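Putative transcriptional regulator protein (Vibrio parahaemolyticus, PDB 3ER6) is probably a sequence-specific DNA-binding transcription factor of the AraC type, of which this chain holds the DJ-1/PfpI-like domain without the DNA-binding part. Local coordinates at residues Gly117-Ala122 with His140-Leu145; Asn130-His135 with Pro147-Met152. The protein carries 1 engineered substitution. All coordinates share one frame; numbering follows the deposited sequence.

Interaction 1 of 2, residues Gly117-Ala122 with His140-Leu145; sequences GIFVVA and HLFGEL
Phe119 and Phe142 meet in a T-shaped (edge-to-face) stack: the edge of the Phe142 ring is turned to the face of Phe119, with ring centroids 5.1 Å apart and planes at 83°. Phe142 CD1 stands over the centre of the Phe119 ring, so its C-H is directed at the pi cloud. The far end of the Phe119 ring reaches the backbone of the other helix, where CZ lies 3.6 Å from Phe142 N. Leu145 CD1 closes in near the plane of the same ring, 3.9 Å from Phe119 CE2, while Leu141 CG approaches CE2 obliquely. Two aliphatic groups approach the Phe142 ring obliquely: Ile118 CG2, 4.0 Å from Phe142 CE1, and Ala122 CB, 3.8 Å from Phe142 CZ. In this DJ-1/PfpI-like domain the two helices, 117-124 and 136-145, run nearly parallel, their short segments 12° apart with axes 11.4 Å from each other at closest approach. No hydrogen bond passes between the two segments, and long flat phenylalanines suit such a separation, whereas the small methyl of Ala122 lets the end of the Phe142 ring come close to the helix. Having CG anti to its backbone N (chi1 -166°) sends the Phe142 ring across to helix 117-124. Further out, Met134 packs against Ile118 and Phe119, Pro86 touches Phe119 and Leu141, and Phe146 meets the Phe142 ring.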
ATOM      1  N   GLY A 117      -9.272 -10.804   1.649  1.00 28.01           N
ATOM      2  CA  GLY A 117      -9.777 -11.238   0.307  1.00 27.22           C
ATOM      3  C   GLY A 117      -9.657 -12.755   0.172  1.00 29.33           C
ATOM      4  O   GLY A 117     -10.436 -13.398  -0.593  1.00 28.62           O
ATOM      5  N   ILE A 118      -8.713 -13.353   0.896  1.00 27.57           N
ATOM      6  CA  ILE A 118      -8.604 -14.832   0.882  1.00 28.78           C
ATOM      7  C   ILE A 118      -9.907 -15.531   1.390  1.00 28.29           C
ATOM      8  O   ILE A 118     -10.305 -16.580   0.851  1.00 28.32           O
ATOM      9  CB  ILE A 118      -7.307 -15.364   1.591  1.00 28.01           C
ATOM     10  CG1 ILE A 118      -6.073 -14.892   0.821  1.00 30.27           C
ATOM     11  CG2 ILE A 118      -7.343 -16.956   1.700  1.00 27.78           C
ATOM     12  CD1 ILE A 118      -4.810 -14.873   1.622  1.00 30.10           C
ATOM     13  N   PHE A 119     -10.589 -14.917   2.353  1.00 27.61           N
ATOM     14  CA  PHE A 119     -11.833 -15.459   2.884  1.00 27.59           C
ATOM     15  C   PHE A 119     -12.888 -15.475   1.755  1.00 27.81           C
ATOM     16  O   PHE A 119     -13.760 -16.365   1.731  1.00 28.26           O
ATOM     17  CB  PHE A 119     -12.369 -14.617   4.062  1.00 27.44           C
ATOM     18  CG  PHE A 119     -11.657 -14.858   5.369  1.00 32.74           C
ATOM     19  CD1 PHE A 119     -10.320 -14.476   5.544  1.00 32.14           C
ATOM     20  CD2 PHE A 119     -12.336 -15.465   6.443  1.00 34.74           C
ATOM     21  CE1 PHE A 119      -9.677 -14.695   6.760  1.00 33.35           C
ATOM     22  CE2 PHE A 119     -11.676 -15.698   7.646  1.00 32.42           C
ATOM     23  CZ  PHE A 119     -10.358 -15.299   7.804  1.00 34.15           C
ATOM     24  N   VAL A 120     -12.857 -14.475   0.866  1.00 27.27           N
ATOM     25  CA  VAL A 120     -13.780 -14.423  -0.275  1.00 28.46           C
ATOM     26  C   VAL A 120     -13.554 -15.600  -1.248  1.00 30.34           C
ATOM     27  O   VAL A 120     -14.508 -16.323  -1.645  1.00 31.08           O
ATOM     28  CB  VAL A 120     -13.664 -13.078  -1.056  1.00 28.79           C
ATOM     29  CG1 VAL A 120     -14.667 -13.047  -2.218  1.00 27.27           C
ATOM     30  CG2 VAL A 120     -13.891 -11.869  -0.106  1.00 26.67           C
ATOM     31  N   VAL A 121     -12.298 -15.830  -1.625  1.00 31.34           N
ATOM     32  CA  VAL A 121     -12.044 -16.974  -2.534  1.00 32.67           C
ATOM     33  C   VAL A 121     -12.345 -18.336  -1.796  1.00 32.49           C
ATOM     34  O   VAL A 121     -12.830 -19.274  -2.428  1.00 32.12           O
ATOM     35  CB  VAL A 121     -10.610 -16.968  -3.155  1.00 33.84           C
ATOM     36  CG1 VAL A 121     -10.397 -15.707  -3.958  1.00 34.21           C
ATOM     37  CG2 VAL A 121      -9.578 -17.087  -2.084  1.00 37.39           C
ATOM     38  N   ALA A 122     -12.085 -18.419  -0.486  1.00 32.43           N
ATOM     39  CA  ALA A 122     -12.465 -19.641   0.283  1.00 33.00           C
ATOM     40  C   ALA A 122     -13.952 -19.888   0.179  1.00 34.68           C
ATOM     41  O   ALA A 122     -14.368 -20.967  -0.259  1.00 35.10           O
ATOM     42  CB  ALA A 122     -12.014 -19.568   1.765  1.00 31.84           C
ATOM     43  N   HIS A 140      -7.061 -17.998  13.131  1.00 36.50           N
ATOM     44  CA  HIS A 140      -8.061 -18.711  13.931  1.00 36.54           C
ATOM     45  C   HIS A 140      -9.457 -18.661  13.286  1.00 35.71           C
ATOM     46  O   HIS A 140     -10.121 -19.671  13.114  1.00 35.19           O
ATOM     47  CB  HIS A 140      -8.140 -18.150  15.353  1.00 37.67           C
ATOM     48  CG  HIS A 140      -9.154 -18.861  16.191  1.00 42.56           C
ATOM     49  ND1 HIS A 140      -8.933 -20.121  16.717  1.00 46.70           N
ATOM     50  CD2 HIS A 140     -10.423 -18.530  16.529  1.00 46.17           C
ATOM     51  CE1 HIS A 140     -10.010 -20.517  17.373  1.00 44.09           C
ATOM     52  NE2 HIS A 140     -10.929 -19.572  17.270  1.00 48.05           N
ATOM     53  N   LEU A 141      -9.895 -17.459  12.930  1.00 35.80           N
ATOM     54  CA  LEU A 141     -11.208 -17.290  12.316  1.00 35.11           C
ATOM     55  C   LEU A 141     -11.317 -18.096  11.030  1.00 34.92           C
ATOM     56  O   LEU A 141     -12.320 -18.791  10.815  1.00 34.52           O
ATOM     57  CB  LEU A 141     -11.519 -15.808  12.082  1.00 35.13           C
ATOM     58  CG  LEU A 141     -12.879 -15.484  11.439  1.00 33.38           C
ATOM     59  CD1 LEU A 141     -14.047 -15.940  12.329  1.00 35.65           C
ATOM     60  CD2 LEU A 141     -13.001 -13.976  11.192  1.00 32.55           C
ATOM     61  N   PHE A 142     -10.298 -18.011  10.177  1.00 34.43           N
ATOM     62  CA  PHE A 142     -10.297 -18.818   8.947  1.00 35.55           C
ATOM     63  C   PHE A 142     -10.511 -20.305   9.309  1.00 36.49           C
ATOM     64  O   PHE A 142     -11.267 -21.023   8.645  1.00 36.28           O
ATOM     65  CB  PHE A 142      -8.985 -18.691   8.213  1.00 35.78           C
ATOM     66  CG  PHE A 142      -9.039 -19.211   6.807  1.00 36.76           C
ATOM     67  CD1 PHE A 142      -9.390 -18.360   5.770  1.00 35.39           C
ATOM     68  CD2 PHE A 142      -8.749 -20.545   6.527  1.00 34.35           C
ATOM     69  CE1 PHE A 142      -9.457 -18.827   4.464  1.00 32.19           C
ATOM     70  CE2 PHE A 142      -8.800 -21.021   5.224  1.00 35.06           C
ATOM     71  CZ  PHE A 142      -9.172 -20.129   4.185  1.00 36.23           C
ATOM     72  N   GLY A 143      -9.824 -20.759  10.349  1.00 36.59           N
ATOM     73  CA  GLY A 143     -10.033 -22.143  10.832  1.00 38.34           C
ATOM     74  C   GLY A 143     -11.459 -22.435  11.291  1.00 38.46           C
ATOM     75  O   GLY A 143     -11.968 -23.517  11.057  1.00 40.21           O
ATOM     76  N   GLU A 144     -12.101 -21.481  11.949  1.00 39.31           N
ATOM     77  CA  GLU A 144     -13.495 -21.640  12.373  1.00 40.67           C
ATOM     78  C   GLU A 144     -14.447 -21.702  11.187  1.00 39.81           C
ATOM     79  O   GLU A 144     -15.324 -22.567  11.118  1.00 40.02           O
ATOM     80  CB  GLU A 144     -13.891 -20.505  13.311  1.00 41.88           C
ATOM     81  CG  GLU A 144     -13.003 -20.411  14.550  1.00 48.04           C
ATOM     82  CD  GLU A 144     -12.996 -21.712  15.391  1.00 55.99           C
ATOM     83  OE1 GLU A 144     -13.725 -21.741  16.414  1.00 60.05           O
ATOM     84  OE2 GLU A 144     -12.266 -22.692  15.062  1.00 58.41           O
ATOM     85  N   LEU A 145     -14.238 -20.835  10.191  1.00 38.63           N
ATOM     86  CA  LEU A 145     -15.148 -20.792   9.030  1.00 36.45           C
ATOM     87  C   LEU A 145     -14.929 -21.872   7.979  1.00 36.01           C
ATOM     88  O   LEU A 145     -15.887 -22.304   7.305  1.00 35.07           O
ATOM     89  CB  LEU A 145     -15.140 -19.359   8.400  1.00 36.64           C
ATOM     90  CG  LEU A 145     -15.413 -18.243   9.414  1.00 37.54           C
ATOM     91  CD1 LEU A 145     -15.255 -16.810   8.796  1.00 37.52           C
ATOM     92  CD2 LEU A 145     -16.803 -18.429   9.947  1.00 41.80           C
TER

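Interaction 2 of 2, residues Asn130-His135 with Pro147-Met152; sequences NKAVMH and PEIMLM
Ala132 CB rests on Ile149 CG2 at 3.6 Å, and beside this pair Leu151 brings its CD2 branch against the peptide link between Val133 and Met134. That methyl lies 3.7 Å from Met134 N and also meets Met134 CB. Small Ala132 and branched Leu151 share one face of the strand pair, where the short alanine methyl and the branched leucine end both pack on Phe142 of helix 136-145, as does Ile149. Strands 131-132 and 150-151 are parallel and, with the helix between them, form a beta-alpha-beta unit; they make a small sheet of their own, from which Lys131, Val133 and Met152 pack on Leu158 of the main sheet's outermost strand 157-160. Three backbone bonds hold the register: Met150 N to Asn130 O, Ala132 N to Met150 O at 2.9 Å, and Met152 N to Ala132 O at 2.8 Å. The last is nearly linear at the acceptor, with a C=O...N angle of 172°. The opposite face carries Lys131 and Met150, whose extended chains lie side by side and point the same way, with Lys131 CE 4.1 Å from Met150 SD. The flexible thioether of Met152, bent at chi2 and chi3, brings its SD to Lys131 CD, so the aliphatic part of the lysine is used for packing. Toward the ends, one water accepts from Met134 N and probably donates to Met152 O, and another donates to Glu148 O at 2.8 Å and only weakly to Asn130 O.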
ATOM      1  N   ASN A 130      -8.247 -27.115  -1.897  1.00 36.91           N
ATOM      2  CA  ASN A 130      -8.612 -26.805  -0.536  1.00 37.33           C
ATOM      3  C   ASN A 130      -7.405 -26.606   0.398  1.00 36.40           C
ATOM      4  O   ASN A 130      -7.457 -27.021   1.552  1.00 35.97           O
ATOM      5  CB  ASN A 130      -9.559 -27.864   0.068  1.00 37.57           C
ATOM      6  CG  ASN A 130     -11.043 -27.571  -0.255  1.00 40.30           C
ATOM      7  OD1 ASN A 130     -11.950 -28.248   0.244  1.00 41.46           O
ATOM      8  ND2 ASN A 130     -11.286 -26.587  -1.129  1.00 35.39           N
ATOM      9  N   LYS A 131      -6.377 -25.895  -0.066  1.00 35.53           N
ATOM     10  CA  LYS A 131      -5.339 -25.410   0.854  1.00 35.26           C
ATOM     11  C   LYS A 131      -5.165 -23.891   0.758  1.00 34.47           C
ATOM     12  O   LYS A 131      -5.282 -23.323  -0.319  1.00 34.53           O
ATOM     13  CB  LYS A 131      -3.988 -26.095   0.580  1.00 36.57           C
ATOM     14  CG  LYS A 131      -4.095 -27.613   0.625  1.00 37.63           C
ATOM     15  CD  LYS A 131      -2.803 -28.290   0.208  1.00 45.57           C
ATOM     16  CE  LYS A 131      -2.786 -29.733   0.760  1.00 49.91           C
ATOM     17  NZ  LYS A 131      -1.393 -30.231   1.001  1.00 56.05           N
ATOM     18  N   ALA A 132      -4.864 -23.229   1.865  1.00 34.00           N
ATOM     19  CA  ALA A 132      -4.783 -21.765   1.803  1.00 34.16           C
ATOM     20  C   ALA A 132      -3.712 -21.283   2.735  1.00 34.44           C
ATOM     21  O   ALA A 132      -3.075 -22.071   3.434  1.00 35.00           O
ATOM     22  CB  ALA A 132      -6.129 -21.126   2.219  1.00 35.32           C
ATOM     23  N   VAL A 133      -3.583 -19.969   2.785  1.00 33.99           N
ATOM     24  CA  VAL A 133      -2.672 -19.307   3.732  1.00 33.04           C
ATOM     25  C   VAL A 133      -3.434 -18.179   4.454  1.00 32.45           C
ATOM     26  O   VAL A 133      -4.332 -17.579   3.886  1.00 32.82           O
ATOM     27  CB  VAL A 133      -1.436 -18.731   2.961  1.00 32.34           C
ATOM     28  CG1 VAL A 133      -0.613 -19.877   2.342  1.00 30.64           C
ATOM     29  CG2 VAL A 133      -1.879 -17.702   1.856  1.00 28.35           C
ATOM     30  N   MET A 134      -3.096 -17.875   5.704  1.00 31.92           N
ATOM     31  CA  MET A 134      -3.657 -16.665   6.296  1.00 32.13           C
ATOM     32  C   MET A 134      -2.653 -16.170   7.301  1.00 33.83           C
ATOM     33  O   MET A 134      -1.880 -17.002   7.834  1.00 34.81           O
ATOM     34  CB  MET A 134      -5.027 -16.935   6.939  1.00 31.54           C
ATOM     35  CG  MET A 134      -5.713 -15.721   7.615  1.00 31.01           C
ATOM     36  SD  MET A 134      -5.847 -14.131   6.657  1.00 20.77           S
ATOM     37  CE  MET A 134      -6.561 -14.737   5.188  1.00 26.17           C
ATOM     38  N   HIS A 135      -2.621 -14.861   7.568  1.00 33.86           N
ATOM     39  CA  HIS A 135      -1.690 -14.351   8.558  1.00 35.20           C
ATOM     40  C   HIS A 135      -2.229 -14.666   9.971  1.00 35.48           C
ATOM     41  O   HIS A 135      -3.411 -15.058  10.151  1.00 34.65           O
ATOM     42  CB  HIS A 135      -1.417 -12.840   8.358  1.00 35.35           C
ATOM     43  CG  HIS A 135      -2.652 -12.018   8.180  1.00 33.97           C
ATOM     44  ND1 HIS A 135      -3.599 -11.881   9.164  1.00 32.43           N
ATOM     45  CD2 HIS A 135      -3.120 -11.325   7.103  1.00 30.59           C
ATOM     46  CE1 HIS A 135      -4.587 -11.121   8.716  1.00 34.45           C
ATOM     47  NE2 HIS A 135      -4.321 -10.776   7.468  1.00 30.16           N
ATOM     48  N   PRO A 147     -12.992 -25.055   8.220  1.00 35.21           N
ATOM     49  CA  PRO A 147     -12.101 -26.043   8.822  1.00 36.21           C
ATOM     50  C   PRO A 147     -11.701 -27.084   7.804  1.00 36.81           C
ATOM     51  O   PRO A 147     -10.711 -27.779   8.019  1.00 36.75           O
ATOM     52  CB  PRO A 147     -12.941 -26.655   9.968  1.00 35.72           C
ATOM     53  CG  PRO A 147     -14.368 -26.450   9.500  1.00 36.64           C
ATOM     54  CD  PRO A 147     -14.310 -25.041   8.831  1.00 34.92           C
ATOM     55  N   GLU A 148     -12.415 -27.140   6.671  1.00 37.02           N
ATOM     56  CA  GLU A 148     -12.062 -28.090   5.588  1.00 37.80           C
ATOM     57  C   GLU A 148     -10.899 -27.609   4.712  1.00 38.21           C
ATOM     58  O   GLU A 148     -10.417 -28.336   3.848  1.00 37.47           O
ATOM     59  CB  GLU A 148     -13.284 -28.376   4.703  1.00 38.65           C
ATOM     60  CG  GLU A 148     -13.785 -27.218   3.769  1.00 39.84           C
ATOM     61  CD  GLU A 148     -14.556 -26.092   4.473  1.00 41.95           C
ATOM     62  OE1 GLU A 148     -14.676 -26.108   5.734  1.00 39.93           O
ATOM     63  OE2 GLU A 148     -15.036 -25.175   3.751  1.00 39.63           O
ATOM     64  N   ILE A 149     -10.471 -26.371   4.932  1.00 37.80           N
ATOM     65  CA  ILE A 149      -9.326 -25.843   4.192  1.00 37.68           C
ATOM     66  C   ILE A 149      -8.067 -25.924   5.078  1.00 38.53           C
ATOM     67  O   ILE A 149      -8.030 -25.381   6.179  1.00 41.01           O
ATOM     68  CB  ILE A 149      -9.571 -24.413   3.687  1.00 37.51           C
ATOM     69  CG1 ILE A 149     -10.827 -24.382   2.798  1.00 34.49           C
ATOM     70  CG2 ILE A 149      -8.287 -23.877   2.942  1.00 36.55           C
ATOM     71  CD1 ILE A 149     -11.260 -22.978   2.329  1.00 33.05           C
ATOM     72  N   MET A 150      -7.055 -26.632   4.619  1.00 37.58           N
ATOM     73  CA  MET A 150      -5.824 -26.723   5.378  1.00 38.94           C
ATOM     74  C   MET A 150      -5.004 -25.450   5.226  1.00 37.52           C
ATOM     75  O   MET A 150      -4.667 -25.075   4.111  1.00 37.79           O
ATOM     76  CB  MET A 150      -5.000 -27.897   4.863  1.00 38.47           C
ATOM     77  CG  MET A 150      -3.728 -28.264   5.698  1.00 45.98           C
ATOM     78  SD  MET A 150      -2.781 -29.587   4.839  1.00 51.64           S
ATOM     79  CE  MET A 150      -1.193 -29.401   5.649  1.00 54.65           C
ATOM     80  N   LEU A 151      -4.657 -24.803   6.333  1.00 37.77           N
ATOM     81  CA  LEU A 151      -3.754 -23.650   6.293  1.00 38.22           C
ATOM     82  C   LEU A 151      -2.296 -24.106   6.230  1.00 40.18           C
ATOM     83  O   LEU A 151      -1.840 -24.932   7.064  1.00 41.19           O
ATOM     84  CB  LEU A 151      -3.951 -22.767   7.520  1.00 37.06           C
ATOM     85  CG  LEU A 151      -5.187 -21.877   7.590  1.00 37.07           C
ATOM     86  CD1 LEU A 151      -5.144 -21.059   8.913  1.00 36.95           C
ATOM     87  CD2 LEU A 151      -5.217 -20.888   6.334  1.00 33.00           C
ATOM     88  N   MET A 152      -1.557 -23.565   5.275  1.00 40.73           N
ATOM     89  CA  MET A 152      -0.176 -23.917   5.093  1.00 41.14           C
ATOM     90  C   MET A 152       0.588 -22.922   5.934  1.00 42.57           C
ATOM     91  O   MET A 152       0.852 -21.793   5.522  1.00 41.91           O
ATOM     92  CB  MET A 152       0.169 -23.820   3.630  1.00 41.02           C
ATOM     93  CG  MET A 152      -0.707 -24.739   2.791  1.00 42.11           C
ATOM     94  SD  MET A 152      -0.743 -26.490   3.348  1.00 38.87           S
ATOM     95  CE  MET A 152       0.843 -26.944   2.732  1.00 36.57           C
TER
HETATM   96  O   HOH W   1      -8.238 -29.943   3.165  1.00 60.70           O
HETATM   97  O   HOH W   2      -0.738 -19.560   6.482  1.00 36.50           O

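How the interactions relate
Interactions 1 and 2 lie about 8 Å apart between centres, on the same side of the chain's centre, and they interlock along the sequence: helix 117-124, strand 131-132, helix 136-145 and strand 150-151 follow in that order, so each contact spans a segment of the other. They also touch. Phe119 CE1 packs on Met134 CE at 3.5 Å, Ala122 CB on Ile149 CD1, and Phe142 CD2 on Leu151 CD2. The small parallel strand pair thus shares one apolar core with the two helices, and helix 117-124, which also packs on strands 110-114 and 163-166, joins this core to the main sheet of the DJ-1/PfpI-like domain.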